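Local coordinates for probable aspartate aminotransferase 2 (Methanococcus jannaschii, PDB 2Z61), which transfers the amino group of alanine to 4-(hydroxymethyl)-2-furancarboxaldehyde phosphate with the help of pyridoxal phosphate, making the furan precursor of methanofuran, at residues Asp90-Phe104 with Arg230-Ile244. Residues are numbered along the deposited sequence; the frame is centred on the assembly and turned at random.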
# COMPACT_ATOMS: atom_id res chain seq x y z
N ASP A 90 -19.96 -2.58 -7.25
CA ASP A 90 -19.63 -3.18 -5.96
C ASP A 90 -18.64 -4.35 -6.10
O ASP A 90 -18.07 -4.80 -5.11
CB ASP A 90 -20.90 -3.68 -5.26
CG ASP A 90 -21.68 -2.56 -4.58
OD1 ASP A 90 -21.06 -1.73 -3.89
OD2 ASP A 90 -22.92 -2.53 -4.72
N ASN A 91 -18.46 -4.83 -7.33
CA ASN A 91 -17.54 -5.94 -7.58
C ASN A 91 -16.13 -5.44 -7.87
O ASN A 91 -15.27 -6.21 -8.29
CB ASN A 91 -18.01 -6.76 -8.79
CG ASN A 91 -19.32 -7.45 -8.54
OD1 ASN A 91 -20.21 -7.45 -9.40
ND2 ASN A 91 -19.47 -8.04 -7.36
N ILE A 92 -15.91 -4.15 -7.64
CA ILE A 92 -14.62 -3.53 -7.92
C ILE A 92 -14.06 -2.78 -6.71
O ILE A 92 -14.80 -2.12 -5.99
CB ILE A 92 -14.76 -2.52 -9.09
CG1 ILE A 92 -15.50 -3.18 -10.26
CG2 ILE A 92 -13.39 -2.01 -9.51
CD1 ILE A 92 -15.41 -2.41 -11.56
N ILE A 93 -12.76 -2.90 -6.48
CA ILE A 93 -12.12 -2.17 -5.40
C ILE A 93 -10.88 -1.46 -5.94
O ILE A 93 -10.08 -2.05 -6.68
CB ILE A 93 -11.69 -3.06 -4.23
CG1 ILE A 93 -12.91 -3.64 -3.53
CG2 ILE A 93 -10.90 -2.24 -3.22
CD1 ILE A 93 -12.59 -4.34 -2.22
N ILE A 94 -10.74 -0.18 -5.61
CA ILE A 94 -9.59 0.60 -6.05
C ILE A 94 -8.48 0.38 -5.02
O ILE A 94 -8.65 0.67 -3.83
CB ILE A 94 -9.94 2.11 -6.12
CG1 ILE A 94 -11.19 2.32 -6.98
CG2 ILE A 94 -8.78 2.88 -6.70
CD1 ILE A 94 -11.15 1.66 -8.36
N THR A 95 -7.34 -0.13 -5.48
CA THR A 95 -6.21 -0.41 -4.58
C THR A 95 -5.06 0.57 -4.79
O THR A 95 -5.07 1.36 -5.74
CB THR A 95 -5.66 -1.84 -4.82
OG1 THR A 95 -5.32 -2.01 -6.20
CG2 THR A 95 -6.69 -2.88 -4.45
N GLY A 96 -4.07 0.50 -3.92
CA GLY A 96 -2.92 1.38 -4.04
C GLY A 96 -1.90 0.71 -4.94
O GLY A 96 -0.82 0.34 -4.50
N GLY A 97 -2.26 0.56 -6.21
CA GLY A 97 -1.38 -0.10 -7.16
C GLY A 97 -1.82 -1.54 -7.39
O GLY A 97 -2.63 -2.09 -6.63
N SER A 98 -1.26 -2.15 -8.43
CA SER A 98 -1.54 -3.53 -8.83
C SER A 98 -0.87 -4.56 -7.92
O SER A 98 -1.39 -5.66 -7.71
CB SER A 98 -1.07 -3.72 -10.29
OG SER A 98 -1.28 -5.04 -10.74
N SER A 99 0.29 -4.20 -7.37
CA SER A 99 1.02 -5.09 -6.47
C SER A 99 0.23 -5.39 -5.20
O SER A 99 0.14 -6.55 -4.79
CB SER A 99 2.38 -4.47 -6.11
OG SER A 99 3.21 -4.42 -7.25
N LEU A 100 -0.33 -4.36 -4.57
CA LEU A 100 -1.12 -4.58 -3.37
C LEU A 100 -2.37 -5.38 -3.72
O LEU A 100 -2.78 -6.24 -2.95
CB LEU A 100 -1.55 -3.26 -2.72
CG LEU A 100 -0.77 -2.82 -1.47
CD1 LEU A 100 -1.52 -1.69 -0.78
CD2 LEU A 100 -0.61 -4.01 -0.52
N GLY A 101 -2.97 -5.08 -4.87
CA GLY A 101 -4.16 -5.80 -5.28
C GLY A 101 -3.90 -7.30 -5.32
O GLY A 101 -4.64 -8.08 -4.72
N LEU A 102 -2.84 -7.69 -6.02
CA LEU A 102 -2.47 -9.09 -6.12
C LEU A 102 -2.27 -9.68 -4.72
O LEU A 102 -2.81 -10.74 -4.40
CB LEU A 102 -1.19 -9.23 -6.94
CG LEU A 102 -0.66 -10.66 -7.13
CD1 LEU A 102 -1.57 -11.44 -8.07
CD2 LEU A 102 0.75 -10.60 -7.70
N PHE A 103 -1.49 -9.00 -3.89
CA PHE A 103 -1.24 -9.50 -2.55
C PHE A 103 -2.54 -9.76 -1.78
O PHE A 103 -2.69 -10.80 -1.14
CB PHE A 103 -0.37 -8.54 -1.75
CG PHE A 103 -0.04 -9.05 -0.38
CD1 PHE A 103 0.94 -10.02 -0.21
CD2 PHE A 103 -0.74 -8.60 0.74
CE1 PHE A 103 1.21 -10.55 1.04
CE2 PHE A 103 -0.47 -9.13 2.00
CZ PHE A 103 0.50 -10.10 2.15
N PHE A 104 -3.47 -8.81 -1.84
CA PHE A 104 -4.75 -8.95 -1.17
C PHE A 104 -5.55 -10.13 -1.73
O PHE A 104 -6.24 -10.82 -0.99
CB PHE A 104 -5.56 -7.66 -1.31
CG PHE A 104 -5.03 -6.50 -0.51
CD1 PHE A 104 -5.56 -5.22 -0.69
CD2 PHE A 104 -4.03 -6.68 0.44
CE1 PHE A 104 -5.09 -4.14 0.07
CE2 PHE A 104 -3.56 -5.61 1.20
CZ PHE A 104 -4.10 -4.33 1.02
N ARG A 230 0.34 5.22 -8.06
CA ARG A 230 -0.07 4.09 -7.22
C ARG A 230 -1.58 3.86 -7.18
O ARG A 230 -2.24 4.15 -6.18
CB ARG A 230 0.44 4.27 -5.78
CG ARG A 230 1.91 4.64 -5.65
CD ARG A 230 2.79 3.43 -5.84
NE ARG A 230 2.76 3.04 -7.23
CZ ARG A 230 2.69 1.79 -7.66
NH1 ARG A 230 2.66 0.78 -6.80
NH2 ARG A 230 2.62 1.58 -8.96
N ILE A 231 -2.12 3.31 -8.25
CA ILE A 231 -3.54 3.04 -8.29
C ILE A 231 -3.89 1.93 -9.29
O ILE A 231 -3.59 2.01 -10.47
CB ILE A 231 -4.33 4.33 -8.61
CG1 ILE A 231 -5.80 3.99 -8.88
CG2 ILE A 231 -3.69 5.09 -9.79
CD1 ILE A 231 -6.70 5.21 -9.03
N GLY A 232 -4.49 0.87 -8.76
CA GLY A 232 -4.91 -0.27 -9.57
C GLY A 232 -6.28 -0.69 -9.08
O GLY A 232 -6.94 0.05 -8.35
N TYR A 233 -6.74 -1.88 -9.48
CA TYR A 233 -8.03 -2.34 -9.03
C TYR A 233 -8.19 -3.85 -9.14
O TYR A 233 -7.48 -4.51 -9.90
CB TYR A 233 -9.14 -1.61 -9.80
CG TYR A 233 -9.13 -1.85 -11.30
CD1 TYR A 233 -9.54 -3.08 -11.83
CD2 TYR A 233 -8.73 -0.85 -12.19
CE1 TYR A 233 -9.55 -3.30 -13.20
CE2 TYR A 233 -8.74 -1.07 -13.58
CZ TYR A 233 -9.16 -2.30 -14.07
OH TYR A 233 -9.22 -2.53 -15.42
N VAL A 234 -9.11 -4.39 -8.36
CA VAL A 234 -9.36 -5.82 -8.38
C VAL A 234 -10.84 -6.06 -8.64
O VAL A 234 -11.69 -5.33 -8.13
CB VAL A 234 -8.94 -6.47 -7.05
CG1 VAL A 234 -9.15 -7.97 -7.10
CG2 VAL A 234 -7.48 -6.16 -6.76
N ILE A 235 -11.15 -7.07 -9.44
CA ILE A 235 -12.54 -7.40 -9.74
C ILE A 235 -12.79 -8.88 -9.45
O ILE A 235 -11.98 -9.73 -9.81
CB ILE A 235 -12.88 -7.12 -11.21
CG1 ILE A 235 -12.61 -5.65 -11.54
CG2 ILE A 235 -14.34 -7.46 -11.48
CD1 ILE A 235 -12.74 -5.30 -13.02
N SER A 236 -13.91 -9.17 -8.79
CA SER A 236 -14.26 -10.55 -8.47
C SER A 236 -15.71 -10.61 -7.95
O SER A 236 -16.43 -9.62 -8.04
CB SER A 236 -13.30 -11.10 -7.41
OG SER A 236 -13.57 -12.46 -7.12
N ASN A 237 -16.12 -11.75 -7.42
CA ASN A 237 -17.48 -11.89 -6.89
C ASN A 237 -17.60 -11.26 -5.50
O ASN A 237 -16.59 -10.91 -4.87
CB ASN A 237 -17.90 -13.37 -6.85
CG ASN A 237 -17.05 -14.20 -5.90
OD1 ASN A 237 -17.04 -13.96 -4.69
ND2 ASN A 237 -16.34 -15.17 -6.45
N ASP A 238 -18.83 -11.12 -5.03
CA ASP A 238 -19.13 -10.50 -3.73
C ASP A 238 -18.32 -11.00 -2.54
O ASP A 238 -17.73 -10.20 -1.81
CB ASP A 238 -20.61 -10.65 -3.41
CG ASP A 238 -21.51 -9.94 -4.40
OD1 ASP A 238 -21.36 -8.71 -4.58
OD2 ASP A 238 -22.36 -10.61 -5.01
N GLU A 239 -18.29 -12.31 -2.34
CA GLU A 239 -17.56 -12.88 -1.21
C GLU A 239 -16.08 -12.53 -1.20
O GLU A 239 -15.52 -12.21 -0.15
CB GLU A 239 -17.71 -14.40 -1.17
CG GLU A 239 -19.13 -14.86 -0.86
CD GLU A 239 -19.26 -16.37 -0.77
OE1 GLU A 239 -18.50 -16.98 0.01
OE2 GLU A 239 -20.12 -16.94 -1.48
N ILE A 240 -15.44 -12.59 -2.36
CA ILE A 240 -14.03 -12.27 -2.45
C ILE A 240 -13.78 -10.76 -2.30
O ILE A 240 -12.85 -10.35 -1.61
CB ILE A 240 -13.44 -12.80 -3.77
CG1 ILE A 240 -13.32 -14.32 -3.68
CG2 ILE A 240 -12.08 -12.16 -4.03
CD1 ILE A 240 -12.63 -14.96 -4.85
N ILE A 241 -14.62 -9.95 -2.93
CA ILE A 241 -14.47 -8.51 -2.84
C ILE A 241 -14.66 -8.02 -1.41
O ILE A 241 -13.95 -7.14 -0.94
CB ILE A 241 -15.47 -7.77 -3.77
CG1 ILE A 241 -15.03 -7.91 -5.22
CG2 ILE A 241 -15.55 -6.30 -3.39
CD1 ILE A 241 -13.65 -7.33 -5.52
N GLU A 242 -15.63 -8.62 -0.71
CA GLU A 242 -15.91 -8.25 0.67
C GLU A 242 -14.70 -8.56 1.55
O GLU A 242 -14.40 -7.83 2.50
CB GLU A 242 -17.13 -9.02 1.17
CG GLU A 242 -18.04 -8.23 2.09
CD GLU A 242 -18.65 -7.01 1.40
OE1 GLU A 242 -19.31 -7.19 0.35
OE2 GLU A 242 -18.46 -5.88 1.91
N ALA A 243 -14.01 -9.65 1.23
CA ALA A 243 -12.85 -10.07 2.00
C ALA A 243 -11.67 -9.12 1.75
O ALA A 243 -10.96 -8.74 2.68
CB ALA A 243 -12.46 -11.50 1.63
N ILE A 244 -11.47 -8.76 0.49
CA ILE A 244 -10.39 -7.86 0.12
C ILE A 244 -10.62 -6.48 0.74
O ILE A 244 -9.67 -5.78 1.07
CB ILE A 244 -10.25 -7.76 -1.43
CG1 ILE A 244 -9.71 -9.10 -1.96
CG2 ILE A 244 -9.33 -6.62 -1.83
CD1 ILE A 244 -9.42 -9.12 -3.44
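Arg230 lays its guanidinium over the CA of Gly97, 4.2 Å from Arg230 NH1, the folded chain bringing it back there; its NH2 reaches a phosphate oxygen of the pyridoxal-phosphate lysine and Thr227 O. Ser98 and Ser99 give their backbone N-H groups to the same phosphate, so the contact forms one wall of the cofactor's phosphate cup. Ile231 lies alongside Ile94, Ile231 CG1 to Ile94 CG2 3.9 Å. Gly232 then begins an antiparallel ladder, pairing twice with Thr95 (Thr95 N to Gly232 O 2.9 Å). A side chain at Gly232 would run into the Gly97-Ser98 backbone. Thr95 OG1 sits between its own backbone N and carbonyl carbon (chi1 55°), and from there donates to Gly97 O at 2.7 Å. A valine in place of Thr95 removes the hydroxyl, and Gly97 O would probably be less firmly held at the start of the helix. Val234 and Ile93 exchange bonds (Ile93 N to Val234 O 3.1 Å), while Val234 CG2 presses on Gly101 CA at 3.7 Å. Ile235 runs beside Ile92. Past the N-cap Asn237, Ile241 slides CG2 along Ile93 CD1 (3.7 Å), and Ile244 CG2 meets Phe104 CB. Strand 92-95 is an edge strand of the mixed sheet within this chain, with 232-235 between it and 214-219; helix 69-82 covers the Ile92, Ile94 and Tyr233 face, and helices 98-109 and 238-251 pack on the other.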